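Local structure of RagB/SusD domain protein (5J5U) at residues R74-Y77 with A78-K82; Y140-Q143 with Q144-Y147; Y449-N452 with D453-Q456; K457-K460 with N461-A465. The protein probably binds chitin or its oligosaccharides as a SusD-like protein of a polysaccharide utilization locus that enables the conversion of recalcitrant chitin. All blocks are in the same frame, centred on the assembly; numbering follows the deposited sequence.

Contact 1: residues R74-Y77 with A78-K82; sequences RNVY and ANELK
Y77 and L81, one helical turn apart, run side by side and point the same way, and CD2 of L81 comes obliquely to the Y77 ring, 3.7 Å from CE1. L81 carries its CG anti to the backbone N (chi1 -171°), which sends the isobutyl group along the ring, and the phenol oxygen goes on to a hydrogen bond with the carbonyl of P123. V76 and E80 slant across each other on another side of the turn: methyl CG2 of V76 lies 3.6 Å from OE1 of E80. That carboxylate is claimed by other elements, with OE1 in a salt bridge to R114 and OE2 hydrogen-bonded to Y33. N75 and N79 also lie alongside one another, their amide planes 68° apart and their ND2 atoms 3.9 Å from each other; ND2 of N75 is held by D30. Underneath, the backbone departs from the regular pattern. The carbonyl oxygen of V76 accepts both E80 N at 3.1 Å and L81 N at 3.2 Å, the two donors arriving from opposite faces of its plane, and the second bond is almost straight at 173°. One backbone oxygen serving the i+4 and i+5 amides marks a wider, pi-type turn within helix 66-90, a helix of the alpha-helical SusD-like fold that packs here against helix 98-119.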
# COMPACT_ATOMS: atom_id res chain seq x y z
N ARG A 74 -11.75 -0.97 12.81
CA ARG A 74 -12.70 -0.09 13.46
C ARG A 74 -13.10 1.09 12.58
O ARG A 74 -14.29 1.40 12.47
CB ARG A 74 -12.12 0.42 14.77
CG ARG A 74 -12.83 1.64 15.30
CD ARG A 74 -12.10 2.19 16.50
NE ARG A 74 -12.95 3.10 17.26
CZ ARG A 74 -13.02 4.41 17.07
NH1 ARG A 74 -12.26 4.99 16.14
NH2 ARG A 74 -13.83 5.15 17.81
N ASN A 75 -12.12 1.71 11.91
CA ASN A 75 -12.46 2.91 11.17
C ASN A 75 -13.04 2.63 9.79
O ASN A 75 -13.90 3.38 9.30
CB ASN A 75 -11.26 3.84 11.06
CG ASN A 75 -11.12 4.74 12.29
OD1 ASN A 75 -11.51 4.36 13.40
ND2 ASN A 75 -10.65 5.95 12.09
N VAL A 76 -12.61 1.55 9.17
CA VAL A 76 -13.25 1.17 7.92
C VAL A 76 -14.73 0.82 8.16
O VAL A 76 -15.60 1.31 7.45
CB VAL A 76 -12.51 -0.01 7.22
CG1 VAL A 76 -13.43 -0.69 6.22
CG2 VAL A 76 -11.25 0.48 6.54
N TYR A 77 -15.03 0.03 9.19
CA TYR A 77 -16.43 -0.29 9.40
C TYR A 77 -17.23 0.90 9.93
O TYR A 77 -18.40 1.03 9.61
CB TYR A 77 -16.57 -1.49 10.33
CG TYR A 77 -16.21 -2.78 9.62
CD1 TYR A 77 -16.91 -3.19 8.49
CD2 TYR A 77 -15.16 -3.56 10.07
CE1 TYR A 77 -16.58 -4.38 7.83
CE2 TYR A 77 -14.82 -4.73 9.41
CZ TYR A 77 -15.52 -5.13 8.30
OH TYR A 77 -15.15 -6.29 7.67
N ALA A 78 -16.63 1.77 10.74
CA ALA A 78 -17.37 2.92 11.24
C ALA A 78 -17.66 3.97 10.16
O ALA A 78 -18.77 4.50 10.06
CB ALA A 78 -16.64 3.55 12.40
N ASN A 79 -16.68 4.25 9.29
CA ASN A 79 -16.79 5.42 8.42
C ASN A 79 -17.01 5.10 6.95
O ASN A 79 -17.81 5.77 6.30
CB ASN A 79 -15.53 6.29 8.52
CG ASN A 79 -15.30 6.83 9.93
OD1 ASN A 79 -16.26 7.12 10.65
ND2 ASN A 79 -14.03 6.96 10.33
N GLU A 80 -16.28 4.13 6.41
CA GLU A 80 -16.14 4.00 4.96
C GLU A 80 -17.12 3.04 4.29
O GLU A 80 -17.86 3.45 3.40
CB GLU A 80 -14.70 3.58 4.61
CG GLU A 80 -13.66 4.61 5.07
CD GLU A 80 -12.22 4.14 4.91
OE1 GLU A 80 -11.97 3.16 4.17
OE2 GLU A 80 -11.34 4.76 5.54
N LEU A 81 -17.16 1.79 4.73
CA LEU A 81 -17.88 0.74 4.01
C LEU A 81 -19.36 1.07 3.87
O LEU A 81 -19.95 0.90 2.80
CB LEU A 81 -17.70 -0.59 4.70
CG LEU A 81 -18.24 -1.77 3.92
CD1 LEU A 81 -17.45 -2.00 2.63
CD2 LEU A 81 -18.16 -2.99 4.82
N LYS A 82 -19.94 1.60 4.94
CA LYS A 82 -21.36 1.93 4.98
C LYS A 82 -21.76 3.01 3.98
O LYS A 82 -22.79 2.91 3.32
CB LYS A 82 -21.72 2.36 6.40
CG LYS A 82 -22.81 3.40 6.49
CD LYS A 82 -22.97 3.87 7.93
CE LYS A 82 -21.63 4.31 8.52
NZ LYS A 82 -20.94 5.35 7.70

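Contact 2: residues Y140-Q143 with Q144-Y147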
# COMPACT_ATOMS: atom_id res chain seq x y z
N TYR A 140 -18.41 -13.74 8.36
CA TYR A 140 -17.11 -13.42 7.79
C TYR A 140 -17.02 -14.13 6.46
O TYR A 140 -17.13 -15.34 6.43
CB TYR A 140 -15.97 -13.86 8.72
CG TYR A 140 -15.82 -13.06 10.01
CD1 TYR A 140 -16.90 -12.87 10.88
CD2 TYR A 140 -14.58 -12.52 10.37
CE1 TYR A 140 -16.77 -12.15 12.05
CE2 TYR A 140 -14.43 -11.79 11.55
CZ TYR A 140 -15.54 -11.61 12.38
OH TYR A 140 -15.40 -10.88 13.53
N ASP A 141 -16.91 -13.41 5.35
CA ASP A 141 -16.76 -14.09 4.05
C ASP A 141 -15.38 -14.72 3.95
O ASP A 141 -14.39 -14.11 4.38
CB ASP A 141 -16.94 -13.15 2.85
CG ASP A 141 -18.27 -12.42 2.85
OD1 ASP A 141 -19.22 -12.85 3.52
OD2 ASP A 141 -18.36 -11.39 2.16
N LYS A 142 -15.30 -15.91 3.37
CA LYS A 142 -14.00 -16.46 3.03
C LYS A 142 -13.28 -15.53 2.05
O LYS A 142 -13.88 -15.07 1.06
CB LYS A 142 -14.15 -17.86 2.44
CG LYS A 142 -14.64 -18.90 3.42
CD LYS A 142 -15.05 -20.18 2.71
CE LYS A 142 -13.88 -20.81 1.94
NZ LYS A 142 -14.03 -22.29 1.76
N GLN A 143 -12.00 -15.29 2.31
CA GLN A 143 -11.22 -14.35 1.49
C GLN A 143 -11.26 -14.72 0.01
O GLN A 143 -11.39 -13.84 -0.84
CB GLN A 143 -9.76 -14.27 1.98
CG GLN A 143 -8.93 -13.23 1.21
CD GLN A 143 -7.48 -13.11 1.70
OE1 GLN A 143 -6.69 -14.05 1.58
NE2 GLN A 143 -7.14 -11.94 2.24
N GLN A 144 -11.24 -16.01 -0.30
CA GLN A 144 -11.33 -16.45 -1.69
C GLN A 144 -12.61 -15.91 -2.38
O GLN A 144 -12.56 -15.40 -3.51
CB GLN A 144 -11.30 -17.98 -1.78
CG GLN A 144 -11.55 -18.52 -3.19
CD GLN A 144 -11.33 -20.02 -3.29
OE1 GLN A 144 -11.63 -20.77 -2.36
NE2 GLN A 144 -10.81 -20.47 -4.43
N ASP A 145 -13.73 -16.00 -1.68
CA ASP A 145 -14.99 -15.49 -2.21
C ASP A 145 -14.96 -13.96 -2.30
O ASP A 145 -15.52 -13.38 -3.23
CB ASP A 145 -16.20 -15.97 -1.36
CG ASP A 145 -16.31 -17.49 -1.33
OD1 ASP A 145 -15.98 -18.12 -2.35
OD2 ASP A 145 -16.72 -18.07 -0.31
N ILE A 146 -14.32 -13.31 -1.33
CA ILE A 146 -14.24 -11.85 -1.33
C ILE A 146 -13.52 -11.44 -2.60
O ILE A 146 -13.93 -10.53 -3.30
CB ILE A 146 -13.49 -11.28 -0.09
CG1 ILE A 146 -14.24 -11.59 1.22
CG2 ILE A 146 -13.31 -9.78 -0.22
CD1 ILE A 146 -13.61 -10.96 2.47
N TYR A 147 -12.45 -12.15 -2.90
CA TYR A 147 -11.67 -11.87 -4.10
C TYR A 147 -12.40 -12.16 -5.43
O TYR A 147 -12.26 -11.38 -6.39
CB TYR A 147 -10.35 -12.64 -4.04
CG TYR A 147 -9.21 -11.79 -3.54
CD1 TYR A 147 -9.11 -11.42 -2.19
CD2 TYR A 147 -8.26 -11.31 -4.43
CE1 TYR A 147 -8.06 -10.63 -1.74
CE2 TYR A 147 -7.22 -10.52 -4.00
CZ TYR A 147 -7.12 -10.19 -2.66
OH TYR A 147 -6.08 -9.39 -2.29
O HOH W 1 -17.64 -17.00 1.76
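The chain turns from an extended loop into helix 143-160 at K142, the N-cap residue, whose carbonyl oxygen takes I146 N at 3.0 Å in the carbonyl plane and D145 N more weakly, while Q143 O receives Y147 N at 2.9 Å. Under this first turn the CG1-CD1 branch of I146 folds back on the loop: its CG1 sits 3.5 Å from CB of D141, and CD1 continues past that residue's carbonyl oxygen. The branch gets there because CG1 stands beside the backbone N, anti to the carbonyl carbon (chi1 -64°). With an alanine here, D141 CB would probably lose its apolar cover and a gap would open between the loop and the first helical turn. Q143 and Y147 lie alongside each other, CG of the glutamine 3.9 Å from CD1 of the ring, with amide and ring planes 74° apart. The amide is fixed at both atoms, by W481 N and T116, and the phenol by D117. On the outer side K142 and D145 are joined through a water, which accepts from K142 N and donates to D145 OD2; the lysine amine itself stays 5.4 Å from that oxygen. I146, Q143 and Y147 meet helix 98-119, Y147 also reaches helix 178-195, and Y140 packs against helix 459-468.

Contact 3: residues Y449-N452 with D453-Q456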
# COMPACT_ATOMS: atom_id res chain seq x y z
N TYR A 449 -5.12 -8.76 13.90
CA TYR A 449 -6.15 -9.63 14.46
C TYR A 449 -7.49 -8.91 14.68
O TYR A 449 -7.52 -7.70 14.94
CB TYR A 449 -5.62 -10.27 15.75
CG TYR A 449 -4.99 -9.29 16.74
CD1 TYR A 449 -3.62 -9.04 16.72
CD2 TYR A 449 -5.76 -8.63 17.69
CE1 TYR A 449 -3.04 -8.15 17.62
CE2 TYR A 449 -5.18 -7.75 18.60
CZ TYR A 449 -3.81 -7.52 18.55
OH TYR A 449 -3.25 -6.63 19.43
N TYR A 450 -8.58 -9.66 14.57
CA TYR A 450 -9.92 -9.10 14.80
C TYR A 450 -10.04 -8.60 16.24
O TYR A 450 -9.47 -9.22 17.14
CB TYR A 450 -11.02 -10.13 14.56
CG TYR A 450 -10.95 -11.03 13.34
CD1 TYR A 450 -10.73 -10.53 12.07
CD2 TYR A 450 -11.14 -12.40 13.48
CE1 TYR A 450 -10.70 -11.40 10.96
CE2 TYR A 450 -11.11 -13.26 12.41
CZ TYR A 450 -10.89 -12.77 11.15
OH TYR A 450 -10.87 -13.66 10.10
N PRO A 451 -10.77 -7.49 16.46
CA PRO A 451 -10.95 -7.03 17.84
C PRO A 451 -11.84 -7.98 18.64
O PRO A 451 -12.78 -8.58 18.09
CB PRO A 451 -11.61 -5.64 17.69
CG PRO A 451 -12.27 -5.70 16.35
CD PRO A 451 -11.42 -6.59 15.49
N ASN A 452 -11.52 -8.10 19.92
CA ASN A 452 -12.25 -8.92 20.86
C ASN A 452 -13.75 -8.54 20.99
O ASN A 452 -14.59 -9.36 21.37
CB ASN A 452 -11.55 -8.86 22.23
CG ASN A 452 -12.09 -9.88 23.19
OD1 ASN A 452 -12.20 -11.05 22.84
ND2 ASN A 452 -12.47 -9.45 24.39
N ASP A 453 -14.07 -7.30 20.64
CA ASP A 453 -15.47 -6.87 20.56
C ASP A 453 -16.27 -7.78 19.65
O ASP A 453 -17.46 -7.97 19.86
CB ASP A 453 -15.57 -5.44 20.03
CG ASP A 453 -14.82 -4.45 20.88
OD1 ASP A 453 -13.58 -4.36 20.73
OD2 ASP A 453 -15.47 -3.80 21.72
N GLU A 454 -15.61 -8.33 18.62
CA GLU A 454 -16.29 -9.23 17.70
C GLU A 454 -16.61 -10.54 18.41
O GLU A 454 -17.65 -11.14 18.17
CB GLU A 454 -15.44 -9.49 16.46
CG GLU A 454 -15.48 -8.34 15.48
CD GLU A 454 -16.86 -8.17 14.87
OE1 GLU A 454 -17.46 -9.19 14.48
OE2 GLU A 454 -17.35 -7.03 14.79
N MET A 455 -15.72 -10.97 19.29
CA MET A 455 -15.99 -12.14 20.12
C MET A 455 -17.15 -11.88 21.08
O MET A 455 -17.90 -12.79 21.42
CB MET A 455 -14.73 -12.55 20.89
CG MET A 455 -14.92 -13.70 21.87
SD MET A 455 -15.27 -15.27 21.04
CE MET A 455 -15.88 -16.23 22.44
N GLN A 456 -17.31 -10.63 21.50
CA GLN A 456 -18.34 -10.33 22.49
C GLN A 456 -19.73 -10.04 21.89
O GLN A 456 -20.74 -10.28 22.53
CB GLN A 456 -17.90 -9.15 23.34
CG GLN A 456 -16.76 -9.49 24.29
CD GLN A 456 -16.06 -8.27 24.82
OE1 GLN A 456 -15.92 -7.26 24.11
NE2 GLN A 456 -15.63 -8.33 26.07
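P451 and E454 form the closer-packed half of this helix start. The carbonyl oxygen of P451 accepts E454 N at 2.9 Å, with the donor 45° above the carbonyl plane, and CB of E454 lies 3.2 Å from the same oxygen. The glutamate chain then bends at its second torsion, which turns its carboxylate away from the proline and toward Y140, whose hydroxyl is hydrogen-bonded to OE1. Pyrrolidine and glutamate both rest on W73 of helix 66-90, and the Y450 ring, just ahead of the proline, meets the rings of Y140 (edge-to-face), W73 and Y462. Across the turn, N452, D453 and Q456 face outward and the contacts are slacker. N452 has its CG anti to the backbone N (chi1 -169°), a setting that carries the amide over the following turn: OD1 stands 3.5 Å from CB of M455, and ND2 lies 3.7 Å from NE2 of Q456. The side chains of N452 and Q456 cross at about a right angle with their amide planes 41° apart, in van der Waals contact. A weak backbone bond, Q456 N to N452 O at 3.0 Å, also ties this pair together. M455 bends as well and leads away to Y462, while D453 brings OD1 to 3.8 Å from CB of P451. Together these features make the amino-terminal turn of the short helix 452-457, entered from an extended loop through a proline at its entrance.

Contact 4: residues K457-K460 with N461-A465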
# COMPACT_ATOMS: atom_id res chain seq x y z
N LYS A 457 -19.77 -9.54 20.65
CA LYS A 457 -21.00 -9.07 19.99
C LYS A 457 -21.40 -9.90 18.77
O LYS A 457 -22.48 -9.72 18.22
CB LYS A 457 -20.84 -7.62 19.52
CG LYS A 457 -20.93 -6.57 20.59
CD LYS A 457 -20.99 -5.20 19.94
CE LYS A 457 -19.75 -5.02 19.08
NZ LYS A 457 -19.82 -3.76 18.31
N ASN A 458 -20.47 -10.71 18.27
CA ASN A 458 -20.70 -11.49 17.06
C ASN A 458 -20.05 -12.86 17.18
O ASN A 458 -19.42 -13.34 16.26
CB ASN A 458 -20.17 -10.73 15.84
CG ASN A 458 -20.70 -11.28 14.53
OD1 ASN A 458 -21.57 -12.16 14.51
ND2 ASN A 458 -20.18 -10.79 13.43
N GLU A 459 -20.25 -13.49 18.33
CA GLU A 459 -19.44 -14.64 18.73
C GLU A 459 -19.40 -15.81 17.74
O GLU A 459 -18.32 -16.34 17.44
CB GLU A 459 -19.92 -15.18 20.08
CG GLU A 459 -19.07 -16.33 20.59
CD GLU A 459 -19.53 -16.86 21.92
OE1 GLU A 459 -20.47 -16.27 22.51
OE2 GLU A 459 -18.97 -17.89 22.37
N LYS A 460 -20.56 -16.22 17.24
CA LYS A 460 -20.65 -17.41 16.38
C LYS A 460 -19.81 -17.27 15.12
O LYS A 460 -18.96 -18.10 14.84
CB LYS A 460 -22.11 -17.70 16.02
CG LYS A 460 -22.30 -18.88 15.06
CD LYS A 460 -23.71 -18.86 14.43
CE LYS A 460 -24.03 -20.08 13.57
NZ LYS A 460 -23.39 -20.06 12.22
N ASN A 461 -20.05 -16.19 14.39
CA ASN A 461 -19.34 -15.95 13.14
C ASN A 461 -17.83 -15.74 13.37
O ASN A 461 -17.00 -16.32 12.65
CB ASN A 461 -19.97 -14.75 12.42
CG ASN A 461 -21.43 -15.01 12.05
OD1 ASN A 461 -21.80 -16.14 11.76
ND2 ASN A 461 -22.27 -13.98 12.12
N TYR A 462 -17.50 -14.97 14.41
CA TYR A 462 -16.12 -14.79 14.84
C TYR A 462 -15.43 -16.16 14.97
O TYR A 462 -14.39 -16.42 14.33
CB TYR A 462 -16.10 -14.02 16.17
CG TYR A 462 -14.75 -13.94 16.81
CD1 TYR A 462 -14.34 -14.90 17.73
CD2 TYR A 462 -13.87 -12.92 16.50
CE1 TYR A 462 -13.09 -14.84 18.33
CE2 TYR A 462 -12.62 -12.85 17.08
CZ TYR A 462 -12.23 -13.80 18.00
OH TYR A 462 -10.98 -13.73 18.57
N MET A 463 -16.06 -17.04 15.75
CA MET A 463 -15.52 -18.38 15.97
C MET A 463 -15.45 -19.22 14.69
O MET A 463 -14.51 -20.02 14.53
CB MET A 463 -16.35 -19.12 17.02
CG MET A 463 -16.15 -18.61 18.45
SD MET A 463 -14.40 -18.44 18.87
CE MET A 463 -13.88 -20.17 18.88
N GLU A 464 -16.40 -19.04 13.77
CA GLU A 464 -16.30 -19.76 12.49
C GLU A 464 -15.05 -19.32 11.74
O GLU A 464 -14.29 -20.17 11.20
CB GLU A 464 -17.52 -19.58 11.61
CG GLU A 464 -18.74 -20.27 12.15
CD GLU A 464 -19.96 -20.21 11.22
OE1 GLU A 464 -19.84 -19.61 10.11
OE2 GLU A 464 -21.02 -20.78 11.59
N ALA A 465 -14.80 -18.01 11.70
CA ALA A 465 -13.57 -17.51 11.04
C ALA A 465 -12.29 -18.02 11.76
O ALA A 465 -11.29 -18.41 11.11
CB ALA A 465 -13.57 -16.00 10.97
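K460 and E464 form an i to i+4 salt bridge on the outer face of helix 459-468, with NZ 2.6 Å from OE2. The lysine runs out with CG anti to its own amide nitrogen (chi1 176°) and stays extended until chi4, where a bend of -77° swings the amine back over the glutamate. E464 is extended beyond CG and crosses the lysine at a slant. NZ meets OE2 from above the carboxylate plane, and OE1 stays 4.2 Å from the amine. A glutamine in place of E464 would probably leave the amine of K460 without its negative mate and freer to swing into solvent. N458, at the N-cap position, uses its side chain differently. Its OD1 accepts a weak bond of 3.1 Å from ND2 of N461, the two amide planes standing almost perpendicular at 89°, while its own ND2 is bonded to the carbonyl of P138. Its backbone oxygen receives Y462 N at 3.1 Å, and E459 O takes M463 N at 2.9 Å. M463 is folded along its chain, and its CG lies 3.3 Å from E459 O; Y462 leads away to N473 with its hydroxyl. The chemistry thus divides by exposure: an outward ion pair bridges successive turns, whereas the buried N458 ties the helix start to the carbonyl of P138 and, weakly, to N461 through uncharged hydrogen bonds.

In the fold
All four contacts are local, and none is wholly in the core: contacts 1, 2 and 4 are partly buried, whereas contact 3 is a surface contact. Contact 1 lies within a long helix, while contacts 2, 3 and 4 sit at helix starts. Contacts 3 and 4, centres about 9 Å apart, occupy the consecutive helices 452-457 and 459-468 and pack directly on each other. Contact 2 joins this pair through Y140, whose ring packs on A465 of contact 4. Contact 1 touches none of the others directly, although W73 links its helix to contact 3. A salt bridge between the segments occurs in contact 4 alone.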